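Local atomic coordinates of penicillin-binding protein PbpB (Mycobacterium tuberculosis, PDB entry 6KGU), a protein that synthesises cross-linked cell-wall peptidoglycan from lipid intermediates, with a penicillin-sensitive transpeptidase domain that beta-lactams such as aztreonam inactivate. Residues Met313-Thr316 with Gly322-Ser325; Asp27-Thr32 with Val193-Asp198; Phe348-Arg353 with Gln384-Thr389; His282-Pro287 with Pro338-Asp343; Thr230-Ala235 with Glu425-Asp430. All blocks are in the same frame, centred on the assembly; numbering follows the deposited sequence.

Contact 1: residues Met313-Thr316 with Gly322-Ser325; sequences MPYT and GKSS. With AZR (2-({[(1Z)-1-(2-amino-1,3-thiazol-4-yl)-2-oxo-2-{[(2S,3S)-1-oxo-3-(sulfoamino)butan-2-yl]amino}ethylidene]amino}oxy)-2-methylpropanoic acid), chain B.
Tyr315 and Lys323 meet through carbon alone: ring atom CE1 of Tyr315 sits 3.9 Å from CD of Lys323, and the two side chains run roughly at right angles. Across the ring, CD2 of Tyr315 lies 4.4 Å from CB of Ser325. Met313 backs the ring from its own segment, with CB 3.3 Å above the plane and off toward the rim. The polar ends point to other partners: OH of Tyr315 to Trp308, NZ of Lys323 to the carbonyls of Gln459 and Tyr457. Between the two packed residues of 322-325, Ser324 leaves the helix with positive phi and turns to the inhibitor. Its OG, anti to the backbone N (chi1 -152°), accepts a hydrogen bond of 2.9 Å from N12 of AZR at 155°, and also bonds NZ of Lys272 and NZ of Lys475. Ser325 begins the next helix as its N-cap, its OG bonded to Gly328 N and to OD2 of Asp306. The Ser324 hydroxyl, bonded to two lysines beside Ser269, the acyl-ester serine by similarity, is consistent with the serine of the SxN motif in a penicillin-binding transpeptidase active site.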
# COMPACT_ATOMS: atom_id res chain seq x y z
N MET A 313 23.01 -1.04 23.49
CA MET A 313 23.53 -1.74 22.32
C MET A 313 24.13 -0.77 21.31
O MET A 313 23.53 0.28 21.03
CB MET A 313 22.42 -2.54 21.64
CG MET A 313 21.99 -3.79 22.39
SD MET A 313 23.24 -5.08 22.28
CE MET A 313 24.17 -4.79 23.75
N PRO A 314 25.31 -1.12 20.73
CA PRO A 314 25.92 -0.30 19.66
C PRO A 314 25.28 -0.54 18.30
O PRO A 314 25.94 -0.95 17.34
CB PRO A 314 27.39 -0.75 19.71
CG PRO A 314 27.28 -2.23 20.09
CD PRO A 314 26.09 -2.33 21.02
N TYR A 315 23.96 -0.33 18.21
CA TYR A 315 23.30 -0.38 16.92
C TYR A 315 23.77 0.78 16.06
O TYR A 315 23.93 1.90 16.54
CB TYR A 315 21.77 -0.32 17.08
CG TYR A 315 21.17 -1.44 17.89
CD1 TYR A 315 21.66 -2.74 17.79
CD2 TYR A 315 20.12 -1.21 18.77
CE1 TYR A 315 21.12 -3.77 18.55
CE2 TYR A 315 19.57 -2.23 19.54
CZ TYR A 315 20.08 -3.50 19.42
OH TYR A 315 19.53 -4.51 20.19
N THR A 316 24.02 0.51 14.79
CA THR A 316 24.16 1.60 13.85
C THR A 316 22.79 2.20 13.55
O THR A 316 21.75 1.63 13.88
CB THR A 316 24.80 1.15 12.54
OG1 THR A 316 23.98 0.13 11.95
CG2 THR A 316 26.23 0.62 12.77
N GLY A 322 16.89 -1.56 10.75
CA GLY A 322 16.94 -2.96 10.37
C GLY A 322 16.41 -3.89 11.46
O GLY A 322 15.74 -4.88 11.16
N LYS A 323 16.68 -3.57 12.73
CA LYS A 323 16.18 -4.35 13.86
C LYS A 323 14.89 -3.78 14.44
O LYS A 323 14.25 -4.46 15.26
CB LYS A 323 17.23 -4.43 14.98
CG LYS A 323 18.46 -5.28 14.59
CD LYS A 323 19.29 -5.72 15.78
CE LYS A 323 20.58 -6.43 15.33
NZ LYS A 323 20.30 -7.71 14.60
N SER A 324 14.50 -2.58 14.02
CA SER A 324 13.28 -1.91 14.46
C SER A 324 13.33 -1.61 15.97
O SER A 324 12.46 -2.02 16.74
CB SER A 324 12.03 -2.72 14.09
OG SER A 324 10.90 -1.86 13.90
N SER A 325 14.36 -0.86 16.37
CA SER A 325 14.45 -0.33 17.73
C SER A 325 13.57 0.91 17.83
O SER A 325 13.83 1.91 17.15
CB SER A 325 15.90 -0.01 18.09
OG SER A 325 15.96 0.70 19.32
C7 AZR B . 8.65 -4.34 17.24
S8 AZR B . 2.22 1.17 17.42
O9 AZR B . 6.11 -2.15 14.27
O10 AZR B . 6.62 -1.20 18.85
O11 AZR B . 5.10 -3.88 19.49
N12 AZR B . 8.80 -3.69 14.86
N13 AZR B . 6.06 -2.43 17.02
N14 AZR B . 4.00 -2.98 19.29
N15 AZR B . 2.01 -1.15 18.53
N16 AZR B . -0.05 -0.07 18.16
S17 AZR B . 8.85 -4.89 13.81
C18 AZR B . 7.93 -3.74 16.05
C19 AZR B . 7.34 -2.35 16.33
C20 AZR B . 7.02 -1.75 14.94
C21 AZR B . 5.79 -1.80 18.18
C22 AZR B . 4.38 -1.95 18.63
C23 AZR B . 4.73 -5.06 20.16
C24 AZR B . 3.36 -0.92 18.30
C25 AZR B . 3.66 0.27 17.72
C26 AZR B . 1.29 -0.13 18.11
C27 AZR B . 3.87 -5.85 19.19
C28 AZR B . 5.97 -5.84 20.56
C29 AZR B . 3.94 -4.67 21.41
O30 AZR B . 3.97 -3.56 21.90
O31 AZR B . 3.27 -5.66 21.91
O32 AZR B . 9.54 -5.97 14.41
O33 AZR B . 9.79 -4.41 12.66
O34 AZR B . 7.56 -5.04 13.26

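Contact 2: residues Asp27-Thr32 with Val193-Asp198; sequences DRLAFT and VVLTLD
Leu29 reaches Leu195 and Leu197 from a classic beta bulge, in which Leu29 and Ala30 both face Ile21. The setting is a mixed sheet where the short strand 21-22 runs between strands 28-36 and 192-195, which is why the nearest CA atoms, those of Leu29 and Leu195, are still 9.6 Å apart and no hydrogen bond joins the two segments.

The apolar contact is made by methyl groups. CD1 of Leu29 touches CD1 of Leu195 at 3.7 Å, the side chains meeting at a slant, and the same Leu29 methyl comes within 4.5 Å of CD1 of Leu197. With CG beside the backbone N (chi1 -68°) and an extended second torsion, Leu29 carries its branch out from the chain corner to both partners. Leu195 also packs on Ile21 and on Ile412 of strand 412-416; all three leucines are buried.

Polar interactions belong to the flanks. Thr196 OG1 lies within bonding reach of the carbonyls of Val233 and Arg410, its single proton able to serve only one of them fully at a time, and so ties the end of strand 192-195 to the transpeptidase domain. Asp198 is the N-cap of helix 199-216, its OD1 taking the N-H of Ile201, while Asp27 OD2 bonds the side chain of Asn199 in the same helix.

Within 27-32, across the bulge, an arginine and an aromatic lie against each other: the Arg28 guanidinium rests on the Phe31 ring, its NH1 3.2 Å above the ring plane and over the ring centre.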
# COMPACT_ATOMS: atom_id res chain seq x y z
N ASP A 27 -7.02 -5.46 -21.84
CA ASP A 27 -7.70 -6.69 -21.46
C ASP A 27 -8.98 -6.35 -20.70
O ASP A 27 -8.96 -5.60 -19.73
CB ASP A 27 -6.78 -7.54 -20.59
CG ASP A 27 -7.31 -8.93 -20.38
OD1 ASP A 27 -7.75 -9.55 -21.38
OD2 ASP A 27 -7.30 -9.41 -19.22
N ARG A 28 -10.10 -6.90 -21.16
CA ARG A 28 -11.39 -6.46 -20.65
C ARG A 28 -11.63 -6.96 -19.23
O ARG A 28 -11.40 -8.14 -18.93
CB ARG A 28 -12.52 -6.93 -21.57
CG ARG A 28 -12.47 -6.27 -22.96
CD ARG A 28 -13.58 -6.80 -23.86
NE ARG A 28 -13.48 -8.25 -24.06
CZ ARG A 28 -14.38 -8.98 -24.72
NH1 ARG A 28 -15.47 -8.40 -25.23
NH2 ARG A 28 -14.19 -10.29 -24.86
N LEU A 29 -12.09 -6.07 -18.37
CA LEU A 29 -12.61 -6.41 -17.05
C LEU A 29 -14.13 -6.40 -17.01
O LEU A 29 -14.74 -7.25 -16.36
CB LEU A 29 -12.06 -5.44 -16.00
CG LEU A 29 -10.55 -5.59 -15.75
CD1 LEU A 29 -9.96 -4.34 -15.08
CD2 LEU A 29 -10.28 -6.85 -14.92
N ALA A 30 -14.76 -5.46 -17.71
CA ALA A 30 -16.21 -5.41 -17.73
C ALA A 30 -16.62 -4.88 -19.09
O ALA A 30 -16.06 -3.89 -19.57
CB ALA A 30 -16.76 -4.52 -16.61
N PHE A 31 -17.60 -5.53 -19.72
CA PHE A 31 -18.12 -5.07 -21.00
C PHE A 31 -19.55 -5.57 -21.15
O PHE A 31 -19.98 -6.50 -20.45
CB PHE A 31 -17.24 -5.54 -22.17
CG PHE A 31 -17.27 -7.02 -22.40
CD1 PHE A 31 -18.23 -7.60 -23.22
CD2 PHE A 31 -16.32 -7.85 -21.81
CE1 PHE A 31 -18.26 -8.96 -23.44
CE2 PHE A 31 -16.34 -9.22 -22.02
CZ PHE A 31 -17.31 -9.78 -22.84
N THR A 32 -20.28 -4.94 -22.06
CA THR A 32 -21.71 -5.20 -22.22
C THR A 32 -21.98 -5.96 -23.51
O THR A 32 -21.33 -5.72 -24.54
CB THR A 32 -22.47 -3.88 -22.19
OG1 THR A 32 -22.41 -3.33 -20.86
CG2 THR A 32 -23.94 -4.06 -22.59
N VAL A 193 -13.14 3.04 -20.07
CA VAL A 193 -12.26 3.47 -18.99
C VAL A 193 -11.05 2.52 -18.95
O VAL A 193 -11.21 1.32 -18.72
CB VAL A 193 -13.01 3.49 -17.64
CG1 VAL A 193 -12.04 3.62 -16.48
CG2 VAL A 193 -14.04 4.64 -17.61
N VAL A 194 -9.86 3.06 -19.16
CA VAL A 194 -8.61 2.30 -19.16
C VAL A 194 -7.94 2.45 -17.80
O VAL A 194 -7.58 3.57 -17.41
CB VAL A 194 -7.66 2.76 -20.28
CG1 VAL A 194 -6.39 1.92 -20.29
CG2 VAL A 194 -8.37 2.76 -21.67
N LEU A 195 -7.78 1.35 -17.07
CA LEU A 195 -7.16 1.40 -15.75
C LEU A 195 -5.64 1.26 -15.85
O LEU A 195 -5.10 0.78 -16.85
CB LEU A 195 -7.71 0.29 -14.85
CG LEU A 195 -9.24 0.28 -14.71
CD1 LEU A 195 -9.72 -0.85 -13.83
CD2 LEU A 195 -9.72 1.62 -14.16
N THR A 196 -4.95 1.69 -14.79
CA THR A 196 -3.52 1.41 -14.67
C THR A 196 -3.23 -0.04 -14.33
O THR A 196 -2.06 -0.46 -14.43
CB THR A 196 -2.90 2.32 -13.60
OG1 THR A 196 -3.58 2.12 -12.35
CG2 THR A 196 -3.02 3.79 -14.00
N LEU A 197 -4.24 -0.81 -13.89
CA LEU A 197 -4.04 -2.21 -13.51
C LEU A 197 -3.44 -3.01 -14.65
O LEU A 197 -3.73 -2.80 -15.83
CB LEU A 197 -5.37 -2.87 -13.11
CG LEU A 197 -6.12 -2.35 -11.87
CD1 LEU A 197 -7.39 -3.19 -11.62
CD2 LEU A 197 -5.22 -2.33 -10.62
N ASP A 198 -2.59 -3.96 -14.28
CA ASP A 198 -2.11 -5.01 -15.17
C ASP A 198 -2.78 -6.30 -14.70
O ASP A 198 -2.48 -6.79 -13.61
CB ASP A 198 -0.59 -5.09 -15.12
CG ASP A 198 -0.02 -6.18 -16.02
OD1 ASP A 198 -0.56 -7.30 -16.03
OD2 ASP A 198 0.98 -5.91 -16.69

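Contact 3: residues Phe348-Arg353 with Gln384-Thr389; sequences FGLGQR and QGLSMT
A water molecule bridges Gly351 and Ser387: it accepts from Gly351 N at 2.9 Å and donates to Ser387 O at 2.8 Å, doing by proxy what no direct hydrogen bond does between these segments. Beside it the contact is greasy. Leu350 spreads both methyls over the end of Met388, with CD1 3.8 Å and CD2 4.0 Å from Met388 CE, and its CD1 also meets CD1 of Leu386 at 4.1 Å. Met388 gets its methyl there by a bend at the last torsion (chi3 63°). All three residues are buried, with Met396 of helix 390-401 touching Leu350 and Met388, and Leu345 touching the two leucines. The backbone of Leu350 is set by a type II turn from Gly349 to Gln352 that overlaps, at Gly349, the Schellman motif ending helix 338-347. Within the turn Gln352 NE2 gives a nearly straight 2.8 Å bond to Leu350 O, arriving from above the carbonyl plane, and bonds Arg346 O too. The contact thus closes the long, irregular connection between helices 338-347 and 390-401 of the transpeptidase domain, whose far end carries Gln384 to the wall of the aztreonam pocket.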
# COMPACT_ATOMS: atom_id res chain seq x y z
N PHE A 348 5.09 13.41 3.06
CA PHE A 348 4.86 12.03 2.68
C PHE A 348 3.39 11.73 2.40
O PHE A 348 3.08 10.60 2.02
CB PHE A 348 5.37 11.08 3.79
CG PHE A 348 6.81 10.65 3.61
CD1 PHE A 348 7.18 9.82 2.56
CD2 PHE A 348 7.79 11.06 4.50
CE1 PHE A 348 8.52 9.40 2.41
CE2 PHE A 348 9.12 10.65 4.37
CZ PHE A 348 9.49 9.82 3.32
N GLY A 349 2.49 12.70 2.62
CA GLY A 349 1.10 12.58 2.21
C GLY A 349 0.15 11.99 3.23
O GLY A 349 -1.01 11.70 2.88
N LEU A 350 0.58 11.81 4.47
CA LEU A 350 -0.29 11.22 5.48
C LEU A 350 -1.38 12.20 5.89
O LEU A 350 -1.20 13.42 5.84
CB LEU A 350 0.53 10.78 6.68
CG LEU A 350 1.66 9.82 6.27
CD1 LEU A 350 2.42 9.29 7.49
CD2 LEU A 350 1.11 8.65 5.42
N GLY A 351 -2.53 11.66 6.28
CA GLY A 351 -3.67 12.47 6.69
C GLY A 351 -4.45 13.09 5.55
O GLY A 351 -5.41 13.82 5.81
N GLN A 352 -4.07 12.82 4.30
CA GLN A 352 -4.71 13.41 3.14
C GLN A 352 -5.03 12.31 2.13
O GLN A 352 -4.21 11.42 1.89
CB GLN A 352 -3.79 14.49 2.49
CG GLN A 352 -2.99 15.36 3.51
CD GLN A 352 -1.55 15.74 3.04
OE1 GLN A 352 -1.38 16.48 2.07
NE2 GLN A 352 -0.52 15.23 3.75
N ARG A 353 -6.23 12.37 1.55
CA ARG A 353 -6.58 11.50 0.43
C ARG A 353 -5.58 11.65 -0.72
O ARG A 353 -5.12 12.75 -1.02
CB ARG A 353 -7.98 11.81 -0.09
CG ARG A 353 -9.08 11.24 0.74
CD ARG A 353 -10.45 11.65 0.20
NE ARG A 353 -11.48 11.14 1.09
CZ ARG A 353 -12.04 11.85 2.07
NH1 ARG A 353 -11.67 13.11 2.27
NH2 ARG A 353 -12.97 11.29 2.84
N GLN A 384 2.58 5.07 16.18
CA GLN A 384 1.46 5.01 17.10
C GLN A 384 0.81 6.38 17.17
O GLN A 384 1.51 7.39 17.19
CB GLN A 384 1.90 4.55 18.50
CG GLN A 384 0.76 4.29 19.47
CD GLN A 384 1.25 4.06 20.91
OE1 GLN A 384 2.21 3.33 21.15
NE2 GLN A 384 0.58 4.70 21.87
N GLY A 385 -0.52 6.41 17.22
CA GLY A 385 -1.22 7.68 17.35
C GLY A 385 -1.64 8.33 16.04
O GLY A 385 -2.04 9.49 16.04
N LEU A 386 -1.54 7.60 14.94
CA LEU A 386 -2.00 8.08 13.65
C LEU A 386 -2.50 6.87 12.89
O LEU A 386 -2.25 5.72 13.29
CB LEU A 386 -0.89 8.80 12.87
CG LEU A 386 0.19 7.97 12.17
CD1 LEU A 386 1.11 8.87 11.36
CD2 LEU A 386 1.01 7.18 13.19
N SER A 387 -3.21 7.12 11.79
CA SER A 387 -3.70 6.01 10.98
C SER A 387 -3.52 6.36 9.52
O SER A 387 -3.52 7.54 9.14
CB SER A 387 -5.17 5.69 11.29
OG SER A 387 -6.00 6.73 10.82
N MET A 388 -3.39 5.33 8.69
CA MET A 388 -3.21 5.51 7.26
C MET A 388 -3.82 4.31 6.56
O MET A 388 -3.94 3.23 7.14
CB MET A 388 -1.73 5.62 6.87
CG MET A 388 -0.92 4.32 7.15
SD MET A 388 0.87 4.49 6.87
CE MET A 388 1.28 5.72 8.12
N THR A 389 -4.15 4.50 5.29
CA THR A 389 -4.56 3.39 4.44
C THR A 389 -3.35 2.65 3.89
O THR A 389 -2.21 3.14 3.90
CB THR A 389 -5.42 3.90 3.29
OG1 THR A 389 -4.63 4.73 2.44
CG2 THR A 389 -6.60 4.72 3.84
O HOH W 1 -2.62 8.83 6.81

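Contact 4: residues His282-Pro287 with Pro338-Asp343; sequences HGLSSP and PERYYD
Arg340 lays an aliphatic carbon on the imidazole of His282: its CD stands 3.8 Å from the centroid of the His282 ring and only 6° off the normal, a CH-pi contact almost squarely over the face. The two side chains run past each other in opposite directions, so the charged end of the arginine slides beyond the ring toward the base of the histidine. There the guanidinium is tilted 25° from the imidazole, with NH1 of Arg340 4.1 Å from CB of His282. On the same guanidinium face CD1 of Leu284 comes to 3.7 Å from NH2 of Arg340, so one side of the charged group is greased by carbon.

The shape of the chain puts these two residues within reach. Helix 272-281 ends in a Schellman motif, with Gly283 at the C-prime position and positive phi, and the reversal presents His282 and Leu284 together to helix 338-347. On that helix Arg340 is bent at its third torsion (chi3 -59°), which swings the guanidinium back so that NE can bond Val336 O; NH2 has a weak bond to Arg335 O.

Proximity of ND1 of His282 to NH1 of Arg340, 4.5 Å apart, would probably disfavour a second proton on the imidazole, an effect that Asp343, with OD2 6.3 Å from NE2 of His282, may partly offset. At the other end of that ring, in its plane, a water sits 2.8 Å from His282 NE2 and donates to Arg340 O at 2.7 Å, stitching the ring edge to the helix backbone at the protein surface.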
# COMPACT_ATOMS: atom_id res chain seq x y z
N HIS A 282 18.05 15.93 6.79
CA HIS A 282 18.59 17.09 7.49
C HIS A 282 20.02 16.88 7.98
O HIS A 282 20.53 17.71 8.73
CB HIS A 282 17.66 17.46 8.64
CG HIS A 282 16.27 17.79 8.19
ND1 HIS A 282 16.00 18.84 7.35
CD2 HIS A 282 15.09 17.18 8.43
CE1 HIS A 282 14.70 18.89 7.10
NE2 HIS A 282 14.13 17.88 7.74
N GLY A 283 20.69 15.82 7.54
CA GLY A 283 22.10 15.67 7.86
C GLY A 283 22.35 15.45 9.34
O GLY A 283 23.39 15.88 9.85
N LEU A 284 21.43 14.80 10.04
CA LEU A 284 21.51 14.59 11.48
C LEU A 284 22.11 13.24 11.84
O LEU A 284 22.38 13.00 13.03
CB LEU A 284 20.11 14.71 12.10
CG LEU A 284 19.51 16.10 11.83
CD1 LEU A 284 18.01 16.13 12.10
CD2 LEU A 284 20.23 17.16 12.68
N SER A 285 22.29 12.37 10.86
CA SER A 285 22.90 11.06 11.07
C SER A 285 23.28 10.52 9.70
O SER A 285 22.99 11.12 8.67
CB SER A 285 21.93 10.10 11.78
OG SER A 285 22.59 8.90 12.14
N SER A 286 23.93 9.37 9.71
CA SER A 286 24.32 8.66 8.50
C SER A 286 24.12 7.17 8.75
O SER A 286 24.02 6.75 9.91
CB SER A 286 25.78 8.94 8.13
OG SER A 286 26.63 8.26 9.04
N PRO A 287 24.09 6.35 7.70
CA PRO A 287 23.76 4.93 7.90
C PRO A 287 24.71 4.21 8.83
O PRO A 287 24.28 3.31 9.57
CB PRO A 287 23.82 4.34 6.48
CG PRO A 287 23.54 5.49 5.59
CD PRO A 287 24.17 6.69 6.26
N PRO A 338 10.12 18.06 16.70
CA PRO A 338 8.70 17.92 16.31
C PRO A 338 8.32 18.63 15.02
O PRO A 338 7.60 18.06 14.19
CB PRO A 338 7.95 18.52 17.52
CG PRO A 338 8.88 18.38 18.66
CD PRO A 338 10.27 18.54 18.09
N GLU A 339 8.80 19.87 14.83
CA GLU A 339 8.39 20.66 13.67
C GLU A 339 8.86 20.03 12.37
O GLU A 339 8.08 19.87 11.42
CB GLU A 339 8.93 22.08 13.79
CG GLU A 339 8.13 22.96 14.73
CD GLU A 339 8.31 24.43 14.43
OE1 GLU A 339 9.47 24.87 14.24
OE2 GLU A 339 7.29 25.16 14.37
N ARG A 340 10.15 19.72 12.27
CA ARG A 340 10.63 19.11 11.04
C ARG A 340 10.03 17.72 10.85
O ARG A 340 9.72 17.32 9.73
CB ARG A 340 12.16 19.06 11.02
CG ARG A 340 12.81 20.43 10.77
CD ARG A 340 14.35 20.39 10.68
NE ARG A 340 14.98 19.87 11.90
CZ ARG A 340 16.28 19.97 12.17
NH1 ARG A 340 17.09 20.58 11.31
NH2 ARG A 340 16.78 19.45 13.29
N TYR A 341 9.81 16.99 11.95
CA TYR A 341 9.19 15.68 11.82
C TYR A 341 7.77 15.81 11.26
O TYR A 341 7.41 15.13 10.29
CB TYR A 341 9.17 14.94 13.15
CG TYR A 341 8.60 13.57 12.94
CD1 TYR A 341 9.38 12.55 12.41
CD2 TYR A 341 7.25 13.31 13.19
CE1 TYR A 341 8.84 11.28 12.18
CE2 TYR A 341 6.71 12.07 12.97
CZ TYR A 341 7.50 11.05 12.45
OH TYR A 341 6.94 9.81 12.22
N TYR A 342 6.95 16.67 11.86
CA TYR A 342 5.59 16.84 11.36
C TYR A 342 5.59 17.33 9.92
O TYR A 342 4.74 16.92 9.12
CB TYR A 342 4.81 17.80 12.26
CG TYR A 342 3.41 18.06 11.78
CD1 TYR A 342 2.41 17.12 11.98
CD2 TYR A 342 3.08 19.24 11.13
CE1 TYR A 342 1.12 17.35 11.55
CE2 TYR A 342 1.78 19.48 10.69
CZ TYR A 342 0.81 18.53 10.92
OH TYR A 342 -0.48 18.76 10.49
N ASP A 343 6.54 18.18 9.55
CA ASP A 343 6.58 18.64 8.16
C ASP A 343 6.83 17.48 7.22
O ASP A 343 6.24 17.40 6.14
CB ASP A 343 7.65 19.72 7.97
CG ASP A 343 7.62 20.33 6.58
OD1 ASP A 343 6.66 21.05 6.27
OD2 ASP A 343 8.56 20.10 5.79
O HOH W 2 11.31 17.99 7.63

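Contact 5: residues Thr230-Ala235 with Glu425-Asp430; sequences TGEVLA and EPRPDD
Arg427 meets Thr230 where the contact is tightest. Its NH2 donates to Thr230 O in the carbonyl plane, on a lone pair, at a modelled 2.5 Å; the N-H...O angle is only 134°, and the exact length of so short a bond is doubtful. The same NH2 lies 3.6 Å from CB of Thr230. Arg427 gets there by folding on itself, with chi2 -63° and chi3 -62°, and its guanidinium is backed over one face by CD of Pro428, 3.5 Å above the plane.

The receiving carbonyl is held in place by an ST turn: Thr230 OG1 accepts from Glu232 N in a nearly straight bond, around Gly231 with its positive phi.

The NH1 end is looser: at the guanidinium edge, in the same plane, a water 3.2 Å from NH1 of Arg427 accepts from it and donates to Thr230 O, so the carbonyl is shared between arginine and solvent. Glu232 passes near without a salt bridge to Arg427: its carboxylate stands almost perpendicular to the guanidinium, and OE2 of Glu232 is 4.2 Å from NH1 of Arg427, well out of the guanidinium plane. The two carboxylate oxygens are instead engaged by Lys413 and Arg24, so the attraction to Arg427 is at most a general one of charge.

Thr230 belongs to the turn joining strands 220-227 and 233-238 at the margin of the antiparallel transpeptidase sheet, whereas Arg427 comes from the exposed loop after strand 422-424, an outermost strand of the neighbouring mixed sheet.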
# COMPACT_ATOMS: atom_id res chain seq x y z
N THR A 230 6.07 6.21 -11.56
CA THR A 230 4.84 6.95 -11.82
C THR A 230 3.81 6.85 -10.71
O THR A 230 2.85 7.64 -10.70
CB THR A 230 4.17 6.44 -13.10
OG1 THR A 230 3.70 5.10 -12.88
CG2 THR A 230 5.15 6.43 -14.26
N GLY A 231 3.94 5.88 -9.79
CA GLY A 231 2.92 5.67 -8.78
C GLY A 231 1.61 5.15 -9.31
O GLY A 231 0.61 5.13 -8.58
N GLU A 232 1.57 4.69 -10.56
CA GLU A 232 0.35 4.08 -11.06
C GLU A 232 0.07 2.79 -10.30
O GLU A 232 1.00 2.09 -9.88
CB GLU A 232 0.45 3.83 -12.57
CG GLU A 232 0.45 5.10 -13.41
CD GLU A 232 0.39 4.83 -14.91
OE1 GLU A 232 0.86 3.77 -15.37
OE2 GLU A 232 -0.14 5.71 -15.63
N VAL A 233 -1.21 2.51 -10.10
CA VAL A 233 -1.64 1.31 -9.38
C VAL A 233 -1.65 0.13 -10.35
O VAL A 233 -2.52 0.04 -11.22
CB VAL A 233 -3.02 1.51 -8.75
CG1 VAL A 233 -3.49 0.21 -8.11
CG2 VAL A 233 -2.98 2.68 -7.73
N LEU A 234 -0.69 -0.78 -10.18
CA LEU A 234 -0.60 -1.97 -11.03
C LEU A 234 -1.41 -3.15 -10.49
O LEU A 234 -1.84 -4.01 -11.26
CB LEU A 234 0.87 -2.39 -11.19
CG LEU A 234 1.85 -1.39 -11.83
CD1 LEU A 234 3.20 -2.04 -12.10
CD2 LEU A 234 1.27 -0.79 -13.12
N ALA A 235 -1.59 -3.22 -9.18
CA ALA A 235 -2.43 -4.24 -8.56
C ALA A 235 -2.97 -3.69 -7.25
O ALA A 235 -2.25 -2.98 -6.53
CB ALA A 235 -1.67 -5.55 -8.30
N GLU A 425 -5.33 10.33 -18.79
CA GLU A 425 -5.63 11.05 -17.56
C GLU A 425 -4.49 12.02 -17.24
O GLU A 425 -3.32 11.67 -17.39
CB GLU A 425 -5.82 10.09 -16.39
CG GLU A 425 -7.17 9.41 -16.40
CD GLU A 425 -8.28 10.40 -16.14
OE1 GLU A 425 -8.33 10.94 -15.02
OE2 GLU A 425 -9.08 10.64 -17.07
N PRO A 426 -4.80 13.23 -16.79
CA PRO A 426 -3.74 14.16 -16.39
C PRO A 426 -2.92 13.60 -15.24
O PRO A 426 -3.46 13.05 -14.28
CB PRO A 426 -4.49 15.44 -15.99
CG PRO A 426 -5.90 15.00 -15.74
CD PRO A 426 -6.14 13.83 -16.64
N ARG A 427 -1.61 13.70 -15.36
CA ARG A 427 -0.71 13.22 -14.33
C ARG A 427 -0.72 14.18 -13.14
O ARG A 427 -0.76 15.39 -13.32
CB ARG A 427 0.71 13.09 -14.88
CG ARG A 427 0.81 12.05 -15.99
CD ARG A 427 0.46 10.67 -15.43
NE ARG A 427 1.41 10.30 -14.39
CZ ARG A 427 1.13 9.55 -13.33
NH1 ARG A 427 -0.11 9.06 -13.13
NH2 ARG A 427 2.09 9.30 -12.46
N PRO A 428 -0.70 13.66 -11.91
CA PRO A 428 -0.66 14.55 -10.75
C PRO A 428 0.71 15.20 -10.64
O PRO A 428 1.71 14.72 -11.19
CB PRO A 428 -0.92 13.62 -9.57
CG PRO A 428 -0.36 12.29 -10.02
CD PRO A 428 -0.56 12.24 -11.53
N ASP A 429 0.76 16.32 -9.91
CA ASP A 429 2.01 17.04 -9.73
C ASP A 429 2.94 16.32 -8.77
O ASP A 429 2.51 15.81 -7.72
CB ASP A 429 1.72 18.45 -9.24
CG ASP A 429 1.34 19.40 -10.37
OD1 ASP A 429 1.86 19.22 -11.49
OD2 ASP A 429 0.52 20.30 -10.14
N ASP A 430 4.23 16.28 -9.14
CA ASP A 430 5.33 15.84 -8.29
C ASP A 430 5.29 16.51 -6.93
O ASP A 430 4.90 17.68 -6.80
CB ASP A 430 6.68 16.17 -8.94
CG ASP A 430 7.04 15.24 -10.08
OD1 ASP A 430 6.32 14.25 -10.34
OD2 ASP A 430 8.09 15.49 -10.71
O HOH W 3 0.25 8.08 -10.15

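How the contacts relate
Contacts 1, 2 and 3 are buried, contact 5 is partly so, and contact 4 lies at the surface. The chemistry follows: methyls carry contacts 2 and 3, the latter with a bridging water, whereas an arginine dominates 4 and 5, each with a water of its own. Contact 1 is mixed, packing on one side and a polar inhibitor site on the other. Helix 338-347 serves both contact 4, along its first turns, and contact 3, at its end. Contacts 1 and 4 touch, Thr316 CB lying 3.7 Å from Pro287 O. Contacts 2 and 5 join where the two sheets meet, by a probable hydrogen bond of 3.1 Å from Asp198 N to Leu234 O; the centres of contacts 1 and 2 are 46 Å apart.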